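Local coordinates for 5' nucleotidase family protein (Staphylococcus aureus subsp. aureus, PDB 4Q7F) that belongs to the 5' nucleotidase family, pairing a calcineurin-like metallophosphoesterase domain that holds manganese and magnesium with a C-terminal nucleotidase domain, at residues Glu314-Tyr319 against Val375-Val380; Ile32-Phe37 against His308-Leu313; Glu320-Pro325 against Asp507-Asn512. One frame throughout, in Å; residues are numbered along the deposited sequence. Where two conformers were deposited one is given.

Contact 1 (Glu314-Tyr319 against Val375-Val380); sequences EDWLDY and VTMRDV
Glu314 reaches Arg378 end-on: a single carboxylate oxygen, OE1, takes both terminal nitrogens, lying 2.7 Å from Arg378 NH2 and 2.8 Å from Arg378 NH1. The carboxylate and guanidinium planes are only 6° apart, and NH1 comes in on the syn lone pair of OE1. The glutamate chain is bent at CB-CG (chi2 -64°), which brings its end over to the arginine, while OE2 pairs with Arg310. Two residues on, the six-membered ring of Trp316 receives Met377, a selenomethionine, on one face, with Met377 CG 3.7 Å from the ring centroid in a CH-pi contact; the selenium stands obliquely farther out, a Met-aromatic contact. Leu317 works twice. Its CB covers one face of the Arg378 guanidinium, and its carbonyl oxygen accepts from Arg378 N at 2.9 Å. Asp318 then closes the network: OD1 lies 2.8 Å from Arg378 NH2 in a nearly straight bond (173°), in the guanidinium plane but well above the plane of its own carboxylate, and OD2 pairs with Arg40. A water donates to Asp318 OD1 and Thr376 OG1 and accepts from Arg378 NE. With this water, the two acids and a further partner for NH1 in Phe37 O, all three guanidinium nitrogens are engaged, which should fix the group's rotation. At Tyr319 the backbone takes over, its carbonyl oxygen accepting from Met377 N at 2.9 Å. Thr376 is the N-cap of helix 377-383, its N and OG1 both bonding to Asp379 OD2, while the next two amides, of Met377 and Arg378, go to carbonyls of Tyr319 and Leu317. Helix 304-317 and the turn after it dock on a capped helix N-terminus, secured by a three-residue salt-bridge network.

Contact 2 (Ile32-Phe37 against His308-Leu313); sequences IFPTDF and HLRKQL
The loop that follows strand 19-25 of the calcineurin-like phosphoesterase domain lies here against helix 304-317, the long helix leading to the C-terminal domain. Phe33 and Arg310 do most of the touching. The aliphatic part of the arginine slides over one face of the phenyl ring, with Arg310 CB 3.9 Å from the Phe33 ring centroid and 18° off its normal, a CH-pi contact; CD continues the cover toward CG of the ring. Turning about its second side-chain bond (chi2 86°), the arginine runs along the ring, and its guanidinium plane ends up inclined 49° to it. At the rim of the same phenyl, Leu309 CG lies 4.2 Å from Phe33 CZ. The guanidinium then meets Thr35, whose methyl sits over the centre of one face, Thr35 CG2 to Arg310 CZ being 3.7 Å. Its nitrogens look elsewhere: NE pairs with Glu314, and NH2 bonds to the carbonyls of Arg40 and Gln42. A water accepts from Thr35 OG1 at 2.6 Å and, weakly, from Arg310 NH2. One turn further along the helix, Leu313 CD2 presses on the Phe37 ring, 3.5 Å from Phe37 CE1, the two side chains crossing at about a right angle. The loop has its own shape to present these groups: Pro34 centres an inverse gamma turn, and Thr35 OG1 accepts from Phe37 N at 2.9 Å, making an ST turn. What results is a turned loop that sets Phe33 under the aliphatic part of Arg310 and Phe37 against Leu313, while the arginine's polar end is held by Glu314 and the loop carbonyls.

Contact 3 (Glu320-Pro325 against Asp507-Asn512); sequences EITTLP and DFLSNN
Strand 320-323 runs past helix 507-511 with their axes 8.0 Å apart at the closest and their directions 47° from each other, so the two meet over a short length centred on Thr322 and Leu509, whose CA atoms are 6.7 Å apart. The strand carries a classic beta bulge, Ile321 and Thr322 both facing Val375 of the neighbouring strand. That irregularity has a direct effect, because both of these consecutive residues, not just one, send their CB toward the helix. Leu509 answers from the helix and carries nearly all of the contact. Its two methyls part company: Leu509 CD1 lies 4.1 Å from Ile321 CG2, and CD2 turns the other way, 3.6 Å from Leu324 CD2, the tightest touch here. Between them Thr322 CG2 rests 4.0 Å from Leu509 CB and the same from CD2. The leucine CG is anti to its own carbonyl carbon (chi1 -74°), and this spreads the fork across Ile321, Thr322 and Leu324. Ile321 and Leu324 each cross it at about a right angle, while Thr322 comes in more obliquely. In Thr322 the hydroxyl is the branch anti to the backbone N (chi1 -169°), which leaves the methyl to face the leucine. At the margin, Ser510 only grazes Ile321 CG2, its hydroxyl being bonded back to the carbonyl of Ile506 one turn earlier. What crosses the contact is chiefly methyl packing. Around it, Val375 of strand 374-376 touches both Leu324 and Leu509, Phe371 of strand 370-371 touches the same two, and Phe346 of helix 342-355 packs on Leu509; the two-stranded antiparallel ribbon is in this way laid on helix 501-511.

Overall arrangement
Along the chain, helix 304-317 passes from contact 2 into contact 1, and strand 320-323 carries straight on into contact 3. Contacts 1 and 2, with centres 12 Å apart, are joined by Arg378 NH1, 3.1 Å from Phe37 O, and by packing of Phe37 on Leu317. Contacts 1 and 3, 13 Å apart by centres, share the two-stranded ribbon: Val375 O is 2.8 Å from Ile321 N. Contacts 2 and 3 do not touch, their nearest atoms being about 10 Å apart. Together they follow the connection from the metallophosphoesterase domain to the C-terminal domain; none includes a residue of the manganese or magnesium site or of the ligand pocket.

Contact 1 (Glu314-Tyr319 against Val375-Val380)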
# COMPACT_ATOMS: atom_id res chain seq x y z
N GLU A 314 2.78 4.74 22.10
CA GLU A 314 3.55 3.57 22.57
C GLU A 314 2.83 2.88 23.73
O GLU A 314 2.77 1.65 23.80
CB GLU A 314 4.97 3.97 22.96
CG GLU A 314 5.81 4.54 21.81
CD GLU A 314 6.10 3.56 20.70
OE1 GLU A 314 5.85 2.31 20.84
OE2 GLU A 314 6.60 4.05 19.65
N ASP A 315 2.28 3.67 24.65
CA ASP A 315 1.56 3.09 25.78
C ASP A 315 0.41 2.18 25.27
O ASP A 315 0.25 1.06 25.74
CB ASP A 315 1.03 4.18 26.71
CG ASP A 315 2.15 4.87 27.51
OD1 ASP A 315 3.33 4.45 27.46
OD2 ASP A 315 1.84 5.85 28.21
N TRP A 316 -0.35 2.66 24.29
CA TRP A 316 -1.44 1.90 23.71
C TRP A 316 -0.90 0.64 23.04
O TRP A 316 -1.46 -0.43 23.21
CB TRP A 316 -2.21 2.76 22.72
CG TRP A 316 -3.39 2.13 22.14
CD1 TRP A 316 -4.60 1.91 22.75
CD2 TRP A 316 -3.55 1.68 20.78
NE1 TRP A 316 -5.48 1.34 21.87
CE2 TRP A 316 -4.86 1.19 20.66
CE3 TRP A 316 -2.71 1.66 19.67
CZ2 TRP A 316 -5.35 0.66 19.46
CZ3 TRP A 316 -3.18 1.15 18.48
CH2 TRP A 316 -4.49 0.66 18.38
N LEU A 317 0.20 0.79 22.30
CA LEU A 317 0.81 -0.35 21.64
C LEU A 317 1.29 -1.42 22.62
O LEU A 317 1.33 -2.60 22.28
CB LEU A 317 1.94 0.12 20.73
CG LEU A 317 1.42 0.86 19.49
CD1 LEU A 317 2.58 1.43 18.71
CD2 LEU A 317 0.60 -0.08 18.60
N ASP A 318 1.64 -1.01 23.83
CA ASP A 318 2.10 -1.95 24.85
C ASP A 318 0.99 -2.66 25.60
O ASP A 318 1.26 -3.56 26.39
CB ASP A 318 3.02 -1.24 25.86
CG ASP A 318 4.38 -0.89 25.26
OD1 ASP A 318 4.77 -1.52 24.25
OD2 ASP A 318 5.05 0.02 25.81
N TYR A 319 -0.27 -2.26 25.35
CA TYR A 319 -1.40 -2.84 26.04
C TYR A 319 -1.40 -4.35 25.82
O TYR A 319 -1.34 -4.81 24.69
CB TYR A 319 -2.73 -2.24 25.57
CG TYR A 319 -3.92 -2.88 26.23
CD1 TYR A 319 -4.35 -2.47 27.49
CD2 TYR A 319 -4.61 -3.93 25.62
CE1 TYR A 319 -5.43 -3.08 28.12
CE2 TYR A 319 -5.70 -4.53 26.23
CZ TYR A 319 -6.10 -4.10 27.48
OH TYR A 319 -7.18 -4.71 28.08
N VAL A 375 1.34 -11.21 24.28
CA VAL A 375 0.86 -10.56 23.08
C VAL A 375 0.34 -9.18 23.44
O VAL A 375 -0.54 -9.04 24.30
CB VAL A 375 -0.28 -11.35 22.42
CG1 VAL A 375 -0.70 -10.68 21.12
CG2 VAL A 375 0.13 -12.79 22.17
N THR A 376 0.88 -8.16 22.77
CA THR A 376 0.45 -6.78 22.98
C THR A 376 -0.24 -6.26 21.70
O THR A 376 -0.19 -6.91 20.65
CB THR A 376 1.64 -5.86 23.31
OG1 THR A 376 2.53 -5.83 22.19
CG2 THR A 376 2.39 -6.36 24.55
N MSE A 377 -0.86 -5.08 21.80
CA MSE A 377 -1.53 -4.45 20.64
C MSE A 377 -0.52 -4.33 19.49
O MSE A 377 -0.86 -4.61 18.32
CB MSE A 377 -2.10 -3.11 21.10
CG MSE A 377 -2.85 -2.36 20.00
SE MSE A 377 -4.23 -3.47 19.10
CE MSE A 377 -5.58 -3.12 20.48
N ARG A 378 0.71 -3.97 19.83
CA ARG A 378 1.84 -3.83 18.88
C ARG A 378 1.99 -5.09 18.02
O ARG A 378 2.10 -5.02 16.82
CB ARG A 378 3.15 -3.60 19.65
CG ARG A 378 4.37 -3.21 18.78
CD ARG A 378 5.67 -3.08 19.58
NE ARG A 378 5.49 -2.20 20.72
CZ ARG A 378 5.65 -0.89 20.71
NH1 ARG A 378 6.05 -0.25 19.61
NH2 ARG A 378 5.41 -0.22 21.82
N ASP A 379 1.98 -6.23 18.68
CA ASP A 379 2.14 -7.52 18.00
C ASP A 379 0.98 -7.85 17.09
O ASP A 379 1.18 -8.36 15.99
CB ASP A 379 2.34 -8.61 19.05
CG ASP A 379 3.47 -8.28 20.00
OD1 ASP A 379 4.60 -8.03 19.53
OD2 ASP A 379 3.25 -8.26 21.22
N VAL A 380 -0.25 -7.56 17.52
CA VAL A 380 -1.43 -7.84 16.72
C VAL A 380 -1.41 -7.04 15.43
O VAL A 380 -1.70 -7.56 14.35
CB VAL A 380 -2.74 -7.54 17.49
CG1 VAL A 380 -3.94 -7.60 16.55
CG2 VAL A 380 -2.93 -8.49 18.67
O HOH W 1 4.70 -3.81 22.79

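Contact 2 (Ile32-Phe37 against His308-Leu313)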
# COMPACT_ATOMS: atom_id res chain seq x y z
N ILE A 32 5.00 9.20 10.90
CA ILE A 32 5.34 10.57 11.24
C ILE A 32 6.59 10.59 12.13
O ILE A 32 7.53 11.33 11.89
CB ILE A 32 4.17 11.21 12.02
CG1 ILE A 32 2.88 11.16 11.21
CG2 ILE A 32 4.53 12.65 12.44
CD1 ILE A 32 2.93 11.86 9.88
N PHE A 33 6.56 9.78 13.18
CA PHE A 33 7.67 9.67 14.10
C PHE A 33 8.81 8.90 13.47
O PHE A 33 8.61 8.24 12.48
CB PHE A 33 7.22 9.02 15.39
CG PHE A 33 6.17 9.82 16.09
CD1 PHE A 33 6.50 10.98 16.75
CD2 PHE A 33 4.86 9.44 16.06
CE1 PHE A 33 5.54 11.74 17.37
CE2 PHE A 33 3.88 10.19 16.69
CZ PHE A 33 4.23 11.35 17.34
N PRO A 34 10.04 9.02 14.03
CA PRO A 34 11.19 8.31 13.46
C PRO A 34 11.26 6.88 13.97
O PRO A 34 12.20 6.54 14.73
CB PRO A 34 12.37 9.14 13.92
CG PRO A 34 11.90 9.72 15.22
CD PRO A 34 10.48 10.06 14.98
N THR A 35 10.27 6.08 13.59
CA THR A 35 10.17 4.68 14.03
C THR A 35 9.23 3.86 13.15
O THR A 35 8.27 4.40 12.60
CB THR A 35 9.65 4.59 15.48
OG1 THR A 35 9.53 3.22 15.88
CG2 THR A 35 8.28 5.27 15.61
N ASP A 36 9.50 2.55 13.06
CA ASP A 36 8.63 1.62 12.35
C ASP A 36 7.80 0.81 13.38
O ASP A 36 7.07 -0.11 13.03
CB ASP A 36 9.43 0.69 11.43
CG ASP A 36 10.42 -0.18 12.16
OD1 ASP A 36 10.38 -0.30 13.40
OD2 ASP A 36 11.26 -0.78 11.46
N PHE A 37 7.95 1.18 14.66
CA PHE A 37 7.21 0.59 15.80
C PHE A 37 7.52 -0.88 16.13
O PHE A 37 6.82 -1.51 16.92
CB PHE A 37 5.71 0.81 15.64
CG PHE A 37 5.33 2.25 15.51
CD1 PHE A 37 5.22 3.06 16.63
CD2 PHE A 37 5.08 2.79 14.26
CE1 PHE A 37 4.89 4.39 16.51
CE2 PHE A 37 4.74 4.13 14.13
CZ PHE A 37 4.63 4.92 15.26
N HIS A 308 4.79 13.73 23.65
CA HIS A 308 3.71 13.26 24.50
C HIS A 308 2.77 12.34 23.71
O HIS A 308 2.39 11.28 24.18
CB HIS A 308 2.96 14.42 25.12
CG HIS A 308 1.83 14.00 25.98
ND1 HIS A 308 2.00 13.18 27.07
CD2 HIS A 308 0.50 14.29 25.92
CE1 HIS A 308 0.82 12.98 27.65
NE2 HIS A 308 -0.10 13.65 26.98
N LEU A 309 2.44 12.73 22.47
CA LEU A 309 1.59 11.91 21.60
C LEU A 309 2.27 10.57 21.31
O LEU A 309 1.62 9.53 21.39
CB LEU A 309 1.26 12.66 20.31
CG LEU A 309 0.49 11.93 19.21
CD1 LEU A 309 -0.80 11.32 19.73
CD2 LEU A 309 0.21 12.86 18.04
N ARG A 310 3.55 10.59 20.94
CA ARG A 310 4.32 9.36 20.71
C ARG A 310 4.19 8.44 21.95
O ARG A 310 3.99 7.25 21.82
CB ARG A 310 5.79 9.70 20.44
CG ARG A 310 6.83 8.56 20.52
CD ARG A 310 6.97 7.79 19.24
NE ARG A 310 7.84 6.62 19.36
CZ ARG A 310 9.12 6.52 18.97
NH1 ARG A 310 9.76 7.54 18.41
NH2 ARG A 310 9.76 5.36 19.12
N LYS A 311 4.33 9.01 23.14
CA LYS A 311 4.24 8.20 24.38
C LYS A 311 2.87 7.54 24.54
O LYS A 311 2.79 6.37 24.90
CB LYS A 311 4.53 9.05 25.63
CG LYS A 311 4.47 8.27 26.94
CD LYS A 311 4.59 9.19 28.13
CE LYS A 311 4.69 8.42 29.45
NZ LYS A 311 3.52 7.54 29.72
N GLN A 312 1.80 8.32 24.32
CA GLN A 312 0.44 7.79 24.38
C GLN A 312 0.31 6.64 23.39
O GLN A 312 -0.27 5.60 23.70
CB GLN A 312 -0.57 8.87 24.04
CG GLN A 312 -0.76 9.90 25.15
CD GLN A 312 -1.61 11.08 24.70
OE1 GLN A 312 -1.49 11.54 23.56
NE2 GLN A 312 -2.43 11.60 25.60
N LEU A 313 0.86 6.85 22.21
CA LEU A 313 0.82 5.85 21.17
C LEU A 313 1.55 4.59 21.61
O LEU A 313 1.00 3.49 21.53
CB LEU A 313 1.43 6.42 19.88
CG LEU A 313 1.61 5.43 18.73
CD1 LEU A 313 0.31 4.70 18.42
CD2 LEU A 313 2.12 6.19 17.51
O HOH W 2 8.27 2.63 18.06

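Contact 3 (Glu320-Pro325 against Asp507-Asn512)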
# COMPACT_ATOMS: atom_id res chain seq x y z
N GLU A 320 -1.45 -5.09 26.92
CA GLU A 320 -1.43 -6.55 26.85
C GLU A 320 -2.79 -7.15 26.49
O GLU A 320 -3.78 -6.92 27.18
CB GLU A 320 -0.90 -7.12 28.17
CG GLU A 320 -0.89 -8.64 28.20
CD GLU A 320 -0.18 -9.21 29.41
OE1 GLU A 320 0.80 -8.61 29.89
OE2 GLU A 320 -0.60 -10.31 29.84
N ILE A 321 -2.82 -7.92 25.41
CA ILE A 321 -4.04 -8.57 24.96
C ILE A 321 -4.25 -9.85 25.77
O ILE A 321 -5.31 -10.05 26.37
CB ILE A 321 -3.97 -8.92 23.46
CG1 ILE A 321 -3.60 -7.69 22.61
CG2 ILE A 321 -5.29 -9.52 23.00
CD1 ILE A 321 -4.65 -6.60 22.60
N THR A 322 -3.23 -10.72 25.77
CA THR A 322 -3.28 -11.97 26.52
C THR A 322 -1.87 -12.52 26.66
O THR A 322 -0.91 -11.97 26.11
CB THR A 322 -4.18 -13.04 25.83
OG1 THR A 322 -4.39 -14.14 26.72
CG2 THR A 322 -3.54 -13.57 24.54
N THR A 323 -1.78 -13.60 27.43
CA THR A 323 -0.55 -14.36 27.61
C THR A 323 -0.88 -15.78 27.18
O THR A 323 -1.75 -16.40 27.75
CB THR A 323 -0.06 -14.36 29.06
OG1 THR A 323 0.20 -13.02 29.47
CG2 THR A 323 1.22 -15.18 29.19
N LEU A 324 -0.19 -16.28 26.16
CA LEU A 324 -0.42 -17.62 25.64
C LEU A 324 0.47 -18.61 26.37
O LEU A 324 1.50 -18.23 26.92
CB LEU A 324 -0.06 -17.65 24.16
CG LEU A 324 -0.64 -16.53 23.30
CD1 LEU A 324 -0.09 -16.62 21.89
CD2 LEU A 324 -2.16 -16.58 23.29
N PRO A 325 0.09 -19.90 26.38
CA PRO A 325 0.93 -20.89 27.07
C PRO A 325 2.14 -21.36 26.26
O PRO A 325 2.93 -22.16 26.75
CB PRO A 325 -0.03 -22.05 27.34
CG PRO A 325 -1.10 -21.93 26.31
CD PRO A 325 -1.13 -20.51 25.82
N ASP A 507 -10.28 -10.82 19.48
CA ASP A 507 -11.47 -11.54 19.96
C ASP A 507 -11.15 -13.00 20.21
O ASP A 507 -11.43 -13.52 21.29
CB ASP A 507 -12.63 -11.45 18.95
CG ASP A 507 -13.23 -10.06 18.86
OD1 ASP A 507 -12.97 -9.23 19.74
OD2 ASP A 507 -13.97 -9.79 17.91
N PHE A 508 -10.56 -13.67 19.23
CA PHE A 508 -10.21 -15.07 19.39
C PHE A 508 -9.28 -15.25 20.59
O PHE A 508 -9.52 -16.10 21.45
CB PHE A 508 -9.55 -15.63 18.13
CG PHE A 508 -9.28 -17.10 18.21
CD1 PHE A 508 -8.13 -17.58 18.82
CD2 PHE A 508 -10.18 -18.02 17.70
CE1 PHE A 508 -7.88 -18.94 18.91
CE2 PHE A 508 -9.94 -19.38 17.77
CZ PHE A 508 -8.79 -19.85 18.39
N LEU A 509 -8.24 -14.43 20.65
CA LEU A 509 -7.28 -14.49 21.75
C LEU A 509 -7.94 -14.33 23.12
O LEU A 509 -7.57 -15.01 24.07
CB LEU A 509 -6.19 -13.43 21.58
CG LEU A 509 -5.14 -13.70 20.51
CD1 LEU A 509 -4.25 -12.48 20.34
CD2 LEU A 509 -4.31 -14.92 20.87
N SER A 510 -8.93 -13.44 23.20
CA SER A 510 -9.61 -13.17 24.46
C SER A 510 -10.59 -14.26 24.89
O SER A 510 -10.86 -14.41 26.08
CB SER A 510 -10.35 -11.83 24.38
OG SER A 510 -9.44 -10.77 24.10
N ASN A 511 -11.12 -15.02 23.93
CA ASN A 511 -12.13 -16.05 24.20
C ASN A 511 -11.63 -17.49 24.36
O ASN A 511 -12.37 -18.33 24.87
CB ASN A 511 -13.18 -16.04 23.09
CG ASN A 511 -13.84 -14.69 22.92
OD1 ASN A 511 -13.84 -13.87 23.82
ND2 ASN A 511 -14.41 -14.46 21.74
N ASN A 512 -10.42 -17.79 23.91
CA ASN A 512 -9.87 -19.15 24.06
C ASN A 512 -8.60 -19.12 24.89
O ASN A 512 -7.49 -19.00 24.36
CB ASN A 512 -9.62 -19.81 22.71
CG ASN A 512 -9.25 -21.28 22.84
OD1 ASN A 512 -9.26 -21.84 23.94
ND2 ASN A 512 -8.93 -21.91 21.72